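Local coordinates for neuraminidase (Influenza A virus, PDB 4GDI), which forms a tetrameric, neuraminidase-like beta-propeller on a bat influenza virus, with a diverged putative active site that leaves its cleavage of terminal sialic acid in doubt, at residues A[45-50]-A[109-114]; A[224-229]-A[299-304]; A[270-273]-A[277-280]; A[324-329]-A[334-339]. All blocks are in the same frame, centred on the assembly; numbering follows the deposited sequence.

Interaction 1: residues A[45-50]-A[109-114]; sequences YVSCDL and LKWTVL
Two torsions bring Trp111 up against Ser47 and Asp49: chi1 of -75° lays CG beside its own backbone N, and chi2 of 100° stands the indole across that bond, with its six-membered ring directed at the opposing backbone. The contact illustrates how neighbouring blades of a beta-propeller can meet without sharing a sheet. Strand 44-48 belongs to one antiparallel sheet and strand 111-117 to the next, and no direct hydrogen bond joins 45-50 to 109-114; the indole bridges the interval instead. Its leading atom, CH2, comes 3.6 Å from Ser47 O, which lies at the ring edge near its plane. Trp111 CZ3 is likewise 3.6 Å from Ser47 OG, a hydroxyl already engaged by Glu151. On the next stretch of chain the backbone runs obliquely past the ring, with Asp49 N 3.9 Å from Trp111 CZ2. The same indole packs edge-to-face with Phe106. One water links the polar ends. Asp49 OD1 is occupied at home by the backbone N atoms of Thr51 and Ser52, while its other oxygen turns to this water. The water lies in the indole plane, accepts from Trp111 NE1 at 2.9 Å and donates to Asp49 OD2 at 2.6 Å.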
loop_
_atom_site.group_PDB
_atom_site.type_symbol
_atom_site.label_atom_id
_atom_site.label_comp_id
_atom_site.label_asym_id
_atom_site.label_seq_id
_atom_site.Cartn_x
_atom_site.Cartn_y
_atom_site.Cartn_z
ATOM N N TYR A 45 3.467 -21.711 -4.010
ATOM C CA TYR A 45 4.821 -21.972 -3.536
ATOM C C TYR A 45 5.446 -20.643 -3.130
ATOM O O TYR A 45 4.869 -19.583 -3.356
ATOM C CB TYR A 45 5.665 -22.674 -4.614
ATOM C CG TYR A 45 5.775 -21.903 -5.924
ATOM C CD1 TYR A 45 4.797 -22.018 -6.896
ATOM C CD2 TYR A 45 6.853 -21.062 -6.172
ATOM C CE1 TYR A 45 4.878 -21.326 -8.090
ATOM C CE2 TYR A 45 6.956 -20.361 -7.374
ATOM C CZ TYR A 45 5.963 -20.502 -8.327
ATOM O OH TYR A 45 6.034 -19.818 -9.502
ATOM N N VAL A 46 6.635 -20.700 -2.548
ATOM C CA VAL A 46 7.263 -19.502 -2.032
ATOM C C VAL A 46 8.570 -19.227 -2.766
ATOM O O VAL A 46 9.298 -20.155 -3.108
ATOM C CB VAL A 46 7.555 -19.629 -0.514
ATOM C CG1 VAL A 46 8.345 -18.406 -0.033
ATOM C CG2 VAL A 46 6.258 -19.792 0.289
ATOM N N SER A 47 8.883 -17.951 -2.974
ATOM C CA SER A 47 10.191 -17.568 -3.524
ATOM C C SER A 47 10.501 -16.138 -3.093
ATOM O O SER A 47 9.594 -15.314 -2.955
ATOM C CB SER A 47 10.189 -17.699 -5.058
ATOM O OG SER A 47 11.502 -17.728 -5.592
ATOM N N CYS A 48 11.779 -15.847 -2.889
ATOM C CA CYS A 48 12.194 -14.592 -2.262
ATOM C C CYS A 48 13.111 -13.751 -3.155
ATOM O O CYS A 48 13.865 -14.296 -3.979
ATOM C CB CYS A 48 12.942 -14.895 -0.958
ATOM S SG CYS A 48 12.229 -16.233 0.059
ATOM N N ASP A 49 13.044 -12.431 -2.998
ATOM C CA ASP A 49 14.080 -11.570 -3.547
ATOM C C ASP A 49 15.146 -11.435 -2.470
ATOM O O ASP A 49 15.208 -12.283 -1.578
ATOM C CB ASP A 49 13.528 -10.208 -4.065
ATOM C CG ASP A 49 12.785 -9.389 -2.996
ATOM O OD1 ASP A 49 13.079 -9.482 -1.771
ATOM O OD2 ASP A 49 11.894 -8.623 -3.413
ATOM N N LEU A 50 15.995 -10.409 -2.544
ATOM C CA LEU A 50 17.056 -10.251 -1.544
ATOM C C LEU A 50 16.559 -9.635 -0.240
ATOM O O LEU A 50 17.306 -9.517 0.729
ATOM C CB LEU A 50 18.200 -9.396 -2.087
ATOM C CG LEU A 50 18.914 -9.924 -3.331
ATOM C CD1 LEU A 50 20.091 -9.013 -3.693
ATOM C CD2 LEU A 50 19.382 -11.340 -3.099
ATOM N N LEU A 109 19.074 -9.627 -9.598
ATOM C CA LEU A 109 18.669 -8.420 -10.313
ATOM C C LEU A 109 17.187 -8.372 -10.640
ATOM O O LEU A 109 16.511 -7.370 -10.378
ATOM C CB LEU A 109 19.452 -8.302 -11.621
ATOM C CG LEU A 109 20.843 -7.676 -11.481
ATOM C CD1 LEU A 109 21.562 -8.226 -10.257
ATOM C CD2 LEU A 109 21.651 -7.918 -12.735
ATOM N N LYS A 110 16.684 -9.448 -11.239
ATOM C CA LYS A 110 15.308 -9.468 -11.695
ATOM C C LYS A 110 14.619 -10.821 -11.447
ATOM O O LYS A 110 15.277 -11.831 -11.246
ATOM C CB LYS A 110 15.258 -9.144 -13.182
ATOM C CG LYS A 110 15.807 -7.778 -13.545
ATOM C CD LYS A 110 14.880 -6.663 -13.109
ATOM C CE LYS A 110 15.342 -5.314 -13.650
ATOM N NZ LYS A 110 14.369 -4.227 -13.343
ATOM N N TRP A 111 13.288 -10.816 -11.461
ATOM C CA TRP A 111 12.514 -12.046 -11.439
ATOM C C TRP A 111 12.453 -12.681 -12.813
ATOM O O TRP A 111 12.128 -12.012 -13.794
ATOM C CB TRP A 111 11.077 -11.777 -10.996
ATOM C CG TRP A 111 10.941 -11.527 -9.540
ATOM C CD1 TRP A 111 10.834 -10.315 -8.929
ATOM C CD2 TRP A 111 10.892 -12.511 -8.498
ATOM N NE1 TRP A 111 10.726 -10.481 -7.572
ATOM C CE2 TRP A 111 10.751 -11.817 -7.279
ATOM C CE3 TRP A 111 10.950 -13.912 -8.478
ATOM C CZ2 TRP A 111 10.671 -12.472 -6.045
ATOM C CZ3 TRP A 111 10.881 -14.566 -7.256
ATOM C CH2 TRP A 111 10.749 -13.841 -6.049
ATOM N N THR A 112 12.783 -13.966 -12.871
ATOM C CA THR A 112 12.423 -14.817 -13.996
ATOM C C THR A 112 11.147 -15.576 -13.614
ATOM O O THR A 112 11.079 -16.203 -12.552
ATOM C CB THR A 112 13.519 -15.841 -14.310
ATOM O OG1 THR A 112 14.752 -15.166 -14.597
ATOM C CG2 THR A 112 13.129 -16.696 -15.491
ATOM N N VAL A 113 10.145 -15.502 -14.476
ATOM C CA VAL A 113 8.867 -16.164 -14.252
ATOM C C VAL A 113 8.542 -16.997 -15.477
ATOM O O VAL A 113 8.648 -16.509 -16.591
ATOM C CB VAL A 113 7.727 -15.133 -14.049
ATOM C CG1 VAL A 113 6.377 -15.841 -13.943
ATOM C CG2 VAL A 113 7.992 -14.252 -12.823
ATOM N N LEU A 114 8.168 -18.252 -15.266
ATOM C CA LEU A 114 7.699 -19.112 -16.340
ATOM C C LEU A 114 6.259 -19.543 -16.083
ATOM O O LEU A 114 5.878 -19.872 -14.947
ATOM C CB LEU A 114 8.579 -20.361 -16.461
ATOM C CG LEU A 114 10.082 -20.199 -16.750
ATOM C CD1 LEU A 114 10.895 -20.081 -15.453
ATOM C CD2 LEU A 114 10.553 -21.381 -17.574
HETATM O O HOH W 1 10.652 -8.349 -5.677
#

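Interaction 2: residues A[224-229]-A[299-304]; sequences LLRFTK and GIESEG
Arg226 reaches from strand 224-228 to Glu301. CB points toward the loop 299-304, CG lies beside the backbone N, and the chain then runs extended to NE, carrying the guanidinium across to the loop. NE is taken by Asp273 in a separate salt bridge. Beyond CZ, the two terminal nitrogens grip Glu301 end-on, both on one oxygen: NH1 is 3.0 Å from Glu301 OE1, and NH2 is 3.1 Å from the same atom. That oxygen sits in the guanidinium plane, yet the nitrogens approach it from one face of the carboxylate, the two flat groups being turned 72° apart. NH1 also donates to Gln234, and NH2 passes 4.0 Å from Ile300 CG2. With one acid at NE and another at the outer nitrogens, the positive charge is probably well balanced. Beside the salt bridge, Leu224 CD1 meets Ile300 CG2 at 3.6 Å. Ile300 and Glu301 are the middle pair of a type I turn, Gly299 to Ser302, where Ser302 OG donates to Gly299 O at 2.6 Å and accepts from Gly304 N in an ST turn. A turn in the loop between strands 289-296 and 309-311 thus meets strand 224-228 of the neighbouring blade of the beta-propeller.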
loop_
_atom_site.group_PDB
_atom_site.type_symbol
_atom_site.label_atom_id
_atom_site.label_comp_id
_atom_site.label_asym_id
_atom_site.label_seq_id
_atom_site.Cartn_x
_atom_site.Cartn_y
_atom_site.Cartn_z
ATOM N N LEU A 224 15.030 -38.703 -6.834
ATOM C CA LEU A 224 15.837 -37.518 -6.571
ATOM C C LEU A 224 16.733 -37.183 -7.732
ATOM O O LEU A 224 17.273 -38.064 -8.403
ATOM C CB LEU A 224 16.708 -37.741 -5.340
ATOM C CG LEU A 224 15.901 -38.069 -4.092
ATOM C CD1 LEU A 224 16.819 -38.473 -2.966
ATOM C CD2 LEU A 224 15.047 -36.863 -3.690
ATOM N N LEU A 225 16.916 -35.890 -7.957
ATOM C CA LEU A 225 17.766 -35.446 -9.043
ATOM C C LEU A 225 18.871 -34.566 -8.466
ATOM O O LEU A 225 18.615 -33.716 -7.621
ATOM C CB LEU A 225 16.936 -34.682 -10.071
ATOM C CG LEU A 225 17.679 -33.925 -11.169
ATOM C CD1 LEU A 225 18.347 -34.853 -12.170
ATOM C CD2 LEU A 225 16.702 -32.967 -11.863
ATOM N N ARG A 226 20.099 -34.801 -8.914
ATOM C CA ARG A 226 21.230 -33.951 -8.572
ATOM C C ARG A 226 21.855 -33.536 -9.878
ATOM O O ARG A 226 22.138 -34.391 -10.721
ATOM C CB ARG A 226 22.275 -34.729 -7.766
ATOM C CG ARG A 226 21.761 -35.278 -6.439
ATOM C CD ARG A 226 22.557 -36.505 -6.028
ATOM N NE ARG A 226 22.098 -37.050 -4.756
ATOM C CZ ARG A 226 22.534 -38.190 -4.238
ATOM N NH1 ARG A 226 23.421 -38.928 -4.894
ATOM N NH2 ARG A 226 22.078 -38.596 -3.064
ATOM N N PHE A 227 22.064 -32.242 -10.068
ATOM C CA PHE A 227 22.702 -31.787 -11.289
ATOM C C PHE A 227 23.568 -30.557 -11.081
ATOM O O PHE A 227 23.471 -29.892 -10.057
ATOM C CB PHE A 227 21.673 -31.608 -12.418
ATOM C CG PHE A 227 20.732 -30.437 -12.259
ATOM C CD1 PHE A 227 21.044 -29.200 -12.804
ATOM C CD2 PHE A 227 19.488 -30.596 -11.653
ATOM C CE1 PHE A 227 20.164 -28.135 -12.707
ATOM C CE2 PHE A 227 18.600 -29.535 -11.561
ATOM C CZ PHE A 227 18.935 -28.302 -12.090
ATOM N N THR A 228 24.462 -30.316 -12.036
ATOM C CA THR A 228 25.411 -29.215 -11.969
ATOM C C THR A 228 24.990 -28.061 -12.875
ATOM O O THR A 228 24.062 -28.184 -13.697
ATOM C CB THR A 228 26.817 -29.652 -12.406
ATOM O OG1 THR A 228 26.835 -29.882 -13.825
ATOM C CG2 THR A 228 27.270 -30.933 -11.676
ATOM N N LYS A 229 25.690 -26.943 -12.730
ATOM C CA LYS A 229 25.529 -25.804 -13.620
ATOM C C LYS A 229 25.773 -26.180 -15.076
ATOM O O LYS A 229 25.330 -25.483 -15.968
ATOM C CB LYS A 229 26.511 -24.692 -13.242
ATOM C CG LYS A 229 25.986 -23.697 -12.244
ATOM C CD LYS A 229 26.935 -22.506 -12.136
ATOM C CE LYS A 229 26.525 -21.375 -13.076
ATOM N NZ LYS A 229 27.617 -20.384 -13.260
ATOM N N GLY A 299 22.579 -40.255 5.198
ATOM C CA GLY A 299 22.145 -39.794 3.889
ATOM C C GLY A 299 21.082 -40.679 3.278
ATOM O O GLY A 299 20.847 -41.799 3.737
ATOM N N ILE A 300 20.450 -40.180 2.220
ATOM C CA ILE A 300 19.279 -40.838 1.668
ATOM C C ILE A 300 19.618 -42.130 0.929
ATOM O O ILE A 300 18.733 -42.942 0.634
ATOM C CB ILE A 300 18.492 -39.887 0.735
ATOM C CG1 ILE A 300 17.064 -40.397 0.557
ATOM C CG2 ILE A 300 19.190 -39.732 -0.615
ATOM C CD1 ILE A 300 16.261 -40.454 1.866
ATOM N N GLU A 301 20.891 -42.335 0.610
ATOM C CA GLU A 301 21.282 -43.588 -0.021
ATOM C C GLU A 301 21.834 -44.611 0.972
ATOM O O GLU A 301 22.387 -45.625 0.567
ATOM C CB GLU A 301 22.296 -43.338 -1.123
ATOM C CG GLU A 301 21.744 -42.535 -2.285
ATOM C CD GLU A 301 22.801 -42.232 -3.322
ATOM O OE1 GLU A 301 23.633 -41.326 -3.076
ATOM O OE2 GLU A 301 22.796 -42.905 -4.372
ATOM N N SER A 302 21.687 -44.348 2.263
ATOM C CA SER A 302 22.037 -45.338 3.279
ATOM C C SER A 302 20.841 -46.211 3.625
ATOM O O SER A 302 19.786 -46.114 3.000
ATOM C CB SER A 302 22.501 -44.640 4.547
ATOM O OG SER A 302 21.430 -43.946 5.149
ATOM N N GLU A 303 21.011 -47.047 4.646
ATOM C CA GLU A 303 19.943 -47.914 5.124
ATOM C C GLU A 303 18.750 -47.113 5.623
ATOM O O GLU A 303 17.625 -47.619 5.657
ATOM C CB GLU A 303 20.461 -48.807 6.259
ATOM C CG GLU A 303 20.697 -50.246 5.860
ATOM C CD GLU A 303 21.424 -51.033 6.939
ATOM O OE1 GLU A 303 21.226 -50.729 8.138
ATOM O OE2 GLU A 303 22.198 -51.949 6.584
ATOM N N GLY A 304 19.004 -45.881 6.048
ATOM C CA GLY A 304 17.934 -44.969 6.407
ATOM C C GLY A 304 17.654 -44.883 7.891
ATOM O O GLY A 304 16.584 -44.436 8.294
#

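Interaction 3: residues A[270-273]-A[277-280]; sequences FILD and AWTS
This is a buried antiparallel backbone bridge, made where the chain turns back on itself just before strand 277-281, an outer strand of one sheet of the beta-propeller. Leu272 and Trp278 form a single hydrogen-bonded pair: Leu272 N donates to Trp278 O at 2.9 Å, and Trp278 N returns the bond to Leu272 O. Supporting CA-H...O contacts run from Ile271 to Trp278 O and from Ala277 to Leu272 O. On one side of the bridge Leu272 CD2 lies 3.9 Å from Trp278 CD1, the two side chains slanting past each other, while the indole packs edge-to-face with Trp21 beyond. Further along, Ser280 does the work of a backbone group. Its OG, set between backbone N and carbonyl carbon (chi1 59°), donates to Phe270 O at 2.8 Å, from a position tilted out of the carbonyl plane. Ser280 OG also hangs 3.3 Å above the plane of the Phe270 ring, over its centre, and Ser280 CB adds a CH-pi contact to that face. Two waters add to the polar pairing. One donates to both Phe270 O and Ser280 O; the other accepts from Phe270 N and donates to Ser280 OG at 2.6 Å.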
loop_
_atom_site.group_PDB
_atom_site.type_symbol
_atom_site.label_atom_id
_atom_site.label_comp_id
_atom_site.label_asym_id
_atom_site.label_seq_id
_atom_site.Cartn_x
_atom_site.Cartn_y
_atom_site.Cartn_z
ATOM N N PHE A 270 9.221 -33.156 -0.692
ATOM C CA PHE A 270 10.658 -32.905 -0.692
ATOM C C PHE A 270 11.444 -33.847 0.220
ATOM O O PHE A 270 10.909 -34.362 1.205
ATOM C CB PHE A 270 10.923 -31.461 -0.249
ATOM C CG PHE A 270 10.588 -31.185 1.201
ATOM C CD1 PHE A 270 11.523 -31.397 2.191
ATOM C CD2 PHE A 270 9.340 -30.692 1.568
ATOM C CE1 PHE A 270 11.228 -31.128 3.526
ATOM C CE2 PHE A 270 9.035 -30.419 2.901
ATOM C CZ PHE A 270 9.976 -30.645 3.879
ATOM N N ILE A 271 12.712 -34.041 -0.136
ATOM C CA ILE A 271 13.719 -34.723 0.691
ATOM C C ILE A 271 14.963 -33.835 0.695
ATOM O O ILE A 271 15.473 -33.487 -0.368
ATOM C CB ILE A 271 14.087 -36.109 0.103
ATOM C CG1 ILE A 271 12.890 -37.067 0.200
ATOM C CG2 ILE A 271 15.332 -36.695 0.787
ATOM C CD1 ILE A 271 13.180 -38.472 -0.271
ATOM N N LEU A 272 15.435 -33.432 1.870
ATOM C CA LEU A 272 16.701 -32.709 1.950
ATOM C C LEU A 272 17.842 -33.690 1.738
ATOM O O LEU A 272 18.165 -34.487 2.615
ATOM C CB LEU A 272 16.855 -31.993 3.286
ATOM C CG LEU A 272 18.027 -31.012 3.406
ATOM C CD1 LEU A 272 17.899 -29.892 2.402
ATOM C CD2 LEU A 272 18.102 -30.432 4.817
ATOM N N ASP A 273 18.457 -33.589 0.567
ATOM C CA ASP A 273 19.402 -34.578 0.070
ATOM C C ASP A 273 20.829 -34.167 0.446
ATOM O O ASP A 273 21.626 -33.780 -0.404
ATOM C CB ASP A 273 19.221 -34.704 -1.444
ATOM C CG ASP A 273 20.139 -35.726 -2.073
ATOM O OD1 ASP A 273 20.757 -36.542 -1.344
ATOM O OD2 ASP A 273 20.229 -35.706 -3.318
ATOM N N ALA A 277 20.453 -36.408 5.891
ATOM C CA ALA A 277 19.300 -36.125 5.059
ATOM C C ALA A 277 18.086 -35.919 5.947
ATOM O O ALA A 277 18.084 -36.331 7.106
ATOM C CB ALA A 277 19.048 -37.277 4.109
ATOM N N TRP A 278 17.052 -35.290 5.399
ATOM C CA TRP A 278 15.753 -35.243 6.065
ATOM C C TRP A 278 14.676 -35.675 5.103
ATOM O O TRP A 278 14.648 -35.215 3.955
ATOM C CB TRP A 278 15.437 -33.838 6.553
ATOM C CG TRP A 278 16.248 -33.403 7.721
ATOM C CD1 TRP A 278 17.518 -32.921 7.701
ATOM C CD2 TRP A 278 15.832 -33.388 9.088
ATOM N NE1 TRP A 278 17.918 -32.595 8.971
ATOM C CE2 TRP A 278 16.899 -32.873 9.842
ATOM C CE3 TRP A 278 14.656 -33.755 9.748
ATOM C CZ2 TRP A 278 16.833 -32.731 11.222
ATOM C CZ3 TRP A 278 14.592 -33.612 11.120
ATOM C CH2 TRP A 278 15.670 -33.102 11.840
ATOM N N THR A 279 13.806 -36.571 5.568
ATOM C CA THR A 279 12.624 -36.969 4.823
ATOM C C THR A 279 11.429 -36.272 5.412
ATOM O O THR A 279 11.478 -35.815 6.554
ATOM C CB THR A 279 12.393 -38.486 4.885
ATOM O OG1 THR A 279 12.411 -38.911 6.247
ATOM C CG2 THR A 279 13.490 -39.228 4.111
ATOM N N SER A 280 10.345 -36.212 4.644
ATOM C CA SER A 280 9.118 -35.606 5.131
ATOM C C SER A 280 7.901 -36.343 4.569
ATOM O O SER A 280 7.892 -36.763 3.416
ATOM C CB SER A 280 9.094 -34.110 4.778
ATOM O OG SER A 280 9.193 -33.924 3.387
HETATM O O HOH W 2 7.404 -33.567 1.473
HETATM O O HOH W 3 9.787 -36.775 1.665
#

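Interaction 4: residues A[324-329]-A[334-339]; sequences FQPKGD and CQRICF. With NO3 (nitrate ion), chain V.
Phe324 presents a ring face to Cys338, and Pro326 and Arg336 extend the contact toward the subunit boundary. With CG placed between its backbone N and carbonyl carbon (chi1 73°), Phe324 folds its ring back over the partner strand, where Cys338 CB sits 3.4 Å from Phe324 CZ, displaced toward the rim. This is a CH-pi contact over the face, with Cys338 SG in an oblique sulfur-aromatic approach. The backbones of the same two residues are paired as well: Phe324 N and Cys338 N each donate to the other's carbonyl, both at 3.0 Å. The bridge lies at the start of the connection between strands 317-324 and 338-346, in the four-stranded sheet that also takes in the N-terminal strand 20-25, so chain segments from both ends close the beta-propeller here. Cys338 is held further by its disulfide to Cys360. Pro326 wedges in next, its CG 3.6 Å from Cys338 SG and equally close to Arg336 NH2, over one face of the guanidinium. Gln335 NE2 donates to Pro326 O, which lies in the Gln335 amide plane, the donor nearly in line with the carbonyl bond. Arg336, bent at chi3 (-61°), meets Asp329 side-on: NE is 2.6 Å from Asp329 OD2, while NH2 binds OD1, both from the syn side, though tilted somewhat out of the carboxylate plane. A water ties Asp329 OD2 to Cys334 O and Arg336 N. At the guanidinium edge, NH1 and NH2 both donate to O1 of a nitrate, probably from the crystallisation liquor, which also accepts from Val133 N of the second subunit.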
loop_
_atom_site.group_PDB
_atom_site.type_symbol
_atom_site.label_atom_id
_atom_site.label_comp_id
_atom_site.label_asym_id
_atom_site.label_seq_id
_atom_site.Cartn_x
_atom_site.Cartn_y
_atom_site.Cartn_z
ATOM N N PHE A 324 12.060 -23.711 -0.332
ATOM C CA PHE A 324 12.504 -22.389 -0.785
ATOM C C PHE A 324 13.727 -21.968 0.023
ATOM O O PHE A 324 13.979 -22.495 1.114
ATOM C CB PHE A 324 11.402 -21.330 -0.695
ATOM C CG PHE A 324 11.072 -20.879 0.716
ATOM C CD1 PHE A 324 10.138 -21.558 1.480
ATOM C CD2 PHE A 324 11.654 -19.733 1.243
ATOM C CE1 PHE A 324 9.804 -21.116 2.763
ATOM C CE2 PHE A 324 11.343 -19.285 2.525
ATOM C CZ PHE A 324 10.405 -19.971 3.286
ATOM N N GLN A 325 14.506 -21.051 -0.529
ATOM C CA GLN A 325 15.721 -20.604 0.148
ATOM C C GLN A 325 15.703 -19.096 0.361
ATOM O O GLN A 325 15.534 -18.331 -0.591
ATOM C CB GLN A 325 16.974 -20.986 -0.652
ATOM C CG GLN A 325 17.262 -22.475 -0.696
ATOM C CD GLN A 325 18.475 -22.789 -1.555
ATOM O OE1 GLN A 325 18.439 -22.637 -2.782
ATOM N NE2 GLN A 325 19.556 -23.191 -0.919
ATOM N N PRO A 326 15.877 -18.670 1.620
ATOM C CA PRO A 326 16.090 -17.247 1.894
ATOM C C PRO A 326 17.329 -16.791 1.139
ATOM O O PRO A 326 18.280 -17.558 1.043
ATOM C CB PRO A 326 16.354 -17.203 3.401
ATOM C CG PRO A 326 15.839 -18.501 3.940
ATOM C CD PRO A 326 15.971 -19.501 2.831
ATOM N N LYS A 327 17.325 -15.585 0.594
ATOM C CA LYS A 327 18.435 -15.171 -0.241
ATOM C C LYS A 327 19.169 -13.947 0.277
ATOM O O LYS A 327 20.221 -13.593 -0.251
ATOM C CB LYS A 327 17.950 -14.932 -1.671
ATOM C CG LYS A 327 17.557 -16.231 -2.371
ATOM C CD LYS A 327 17.298 -16.051 -3.856
ATOM C CE LYS A 327 16.959 -17.405 -4.483
ATOM N NZ LYS A 327 16.468 -17.254 -5.863
ATOM N N GLY A 328 18.639 -13.316 1.315
ATOM C CA GLY A 328 19.209 -12.066 1.797
ATOM C C GLY A 328 19.671 -12.059 3.240
ATOM O O GLY A 328 19.784 -10.992 3.828
ATOM N N ASP A 329 19.954 -13.226 3.813
ATOM C CA ASP A 329 20.372 -13.297 5.213
ATOM C C ASP A 329 21.659 -12.508 5.404
ATOM O O ASP A 329 22.568 -12.574 4.568
ATOM C CB ASP A 329 20.617 -14.741 5.658
ATOM C CG ASP A 329 19.332 -15.564 5.772
ATOM O OD1 ASP A 329 18.228 -14.997 5.676
ATOM O OD2 ASP A 329 19.449 -16.787 5.992
ATOM N N CYS A 334 26.022 -19.177 6.968
ATOM C CA CYS A 334 25.736 -20.379 6.197
ATOM C C CYS A 334 24.391 -20.222 5.485
ATOM O O CYS A 334 23.615 -19.309 5.787
ATOM C CB CYS A 334 25.736 -21.612 7.111
ATOM S SG CYS A 334 24.644 -21.472 8.554
ATOM N N GLN A 335 24.128 -21.107 4.531
ATOM C CA GLN A 335 22.935 -20.999 3.705
ATOM C C GLN A 335 21.753 -21.695 4.392
ATOM O O GLN A 335 21.806 -22.888 4.714
ATOM C CB GLN A 335 23.202 -21.584 2.319
ATOM C CG GLN A 335 22.000 -21.606 1.406
ATOM C CD GLN A 335 21.499 -20.230 1.105
ATOM O OE1 GLN A 335 22.243 -19.384 0.612
ATOM N NE2 GLN A 335 20.224 -19.984 1.401
ATOM N N ARG A 336 20.684 -20.956 4.626
ATOM C CA ARG A 336 19.509 -21.547 5.261
ATOM C C ARG A 336 18.641 -22.286 4.243
ATOM O O ARG A 336 18.658 -21.986 3.043
ATOM C CB ARG A 336 18.679 -20.476 5.983
ATOM C CG ARG A 336 19.326 -19.932 7.260
ATOM C CD ARG A 336 18.298 -19.225 8.141
ATOM N NE ARG A 336 17.686 -18.069 7.473
ATOM C CZ ARG A 336 16.427 -17.685 7.635
ATOM N NH1 ARG A 336 15.613 -18.363 8.450
ATOM N NH2 ARG A 336 15.973 -16.624 6.985
ATOM N N ILE A 337 17.851 -23.229 4.745
ATOM C CA ILE A 337 16.914 -23.977 3.906
ATOM C C ILE A 337 15.552 -23.967 4.588
ATOM O O ILE A 337 15.450 -24.092 5.820
ATOM C CB ILE A 337 17.402 -25.436 3.643
ATOM C CG1 ILE A 337 16.458 -26.169 2.683
ATOM C CG2 ILE A 337 17.538 -26.219 4.931
ATOM C CD1 ILE A 337 16.371 -25.532 1.311
ATOM N N CYS A 338 14.504 -23.779 3.794
ATOM C CA CYS A 338 13.155 -23.724 4.343
ATOM C C CYS A 338 12.250 -24.574 3.475
ATOM O O CYS A 338 12.631 -24.984 2.377
ATOM C CB CYS A 338 12.632 -22.277 4.354
ATOM S SG CYS A 338 13.632 -21.043 5.233
ATOM N N PHE A 339 11.047 -24.857 3.958
ATOM C CA PHE A 339 10.074 -25.478 3.084
ATOM C C PHE A 339 8.722 -24.832 3.280
ATOM O O PHE A 339 8.459 -24.207 4.312
ATOM C CB PHE A 339 10.017 -27.002 3.289
ATOM C CG PHE A 339 9.534 -27.434 4.660
ATOM C CD1 PHE A 339 8.188 -27.625 4.910
ATOM C CD2 PHE A 339 10.440 -27.692 5.678
ATOM C CE1 PHE A 339 7.750 -28.034 6.163
ATOM C CE2 PHE A 339 10.011 -28.104 6.934
ATOM C CZ PHE A 339 8.661 -28.279 7.172
HETATM N N NO3 V . 12.670 -16.238 8.351
HETATM O O1 NO3 V . 13.066 -17.220 7.440
HETATM O O2 NO3 V . 11.312 -15.969 8.585
HETATM O O3 NO3 V . 13.622 -15.515 9.055
HETATM O O HOH W 4 21.966 -16.542 0.427
HETATM O O HOH W 5 21.186 -18.071 4.537
#

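Overall arrangement
Read from the N terminus, interaction 1 comes first, closing a loop of 58 residues and joining one propeller sheet to the next. Interaction 2 then spans 69 residues, from strand 224-228 to the loop before strand 309-311, and interaction 3 is nested inside that loop as a tight turn-back. Interaction 4 follows in series, closing a short loop in the sheet that contains strands from both chain ends; none of the four cross. Contacts in space are richer than the order suggests. Interactions 2 and 3 pack directly together, 270-273 touches 334-339, and 324-329 rests on 45-50, so a continuous chain of contacts runs across five sheets of the propeller.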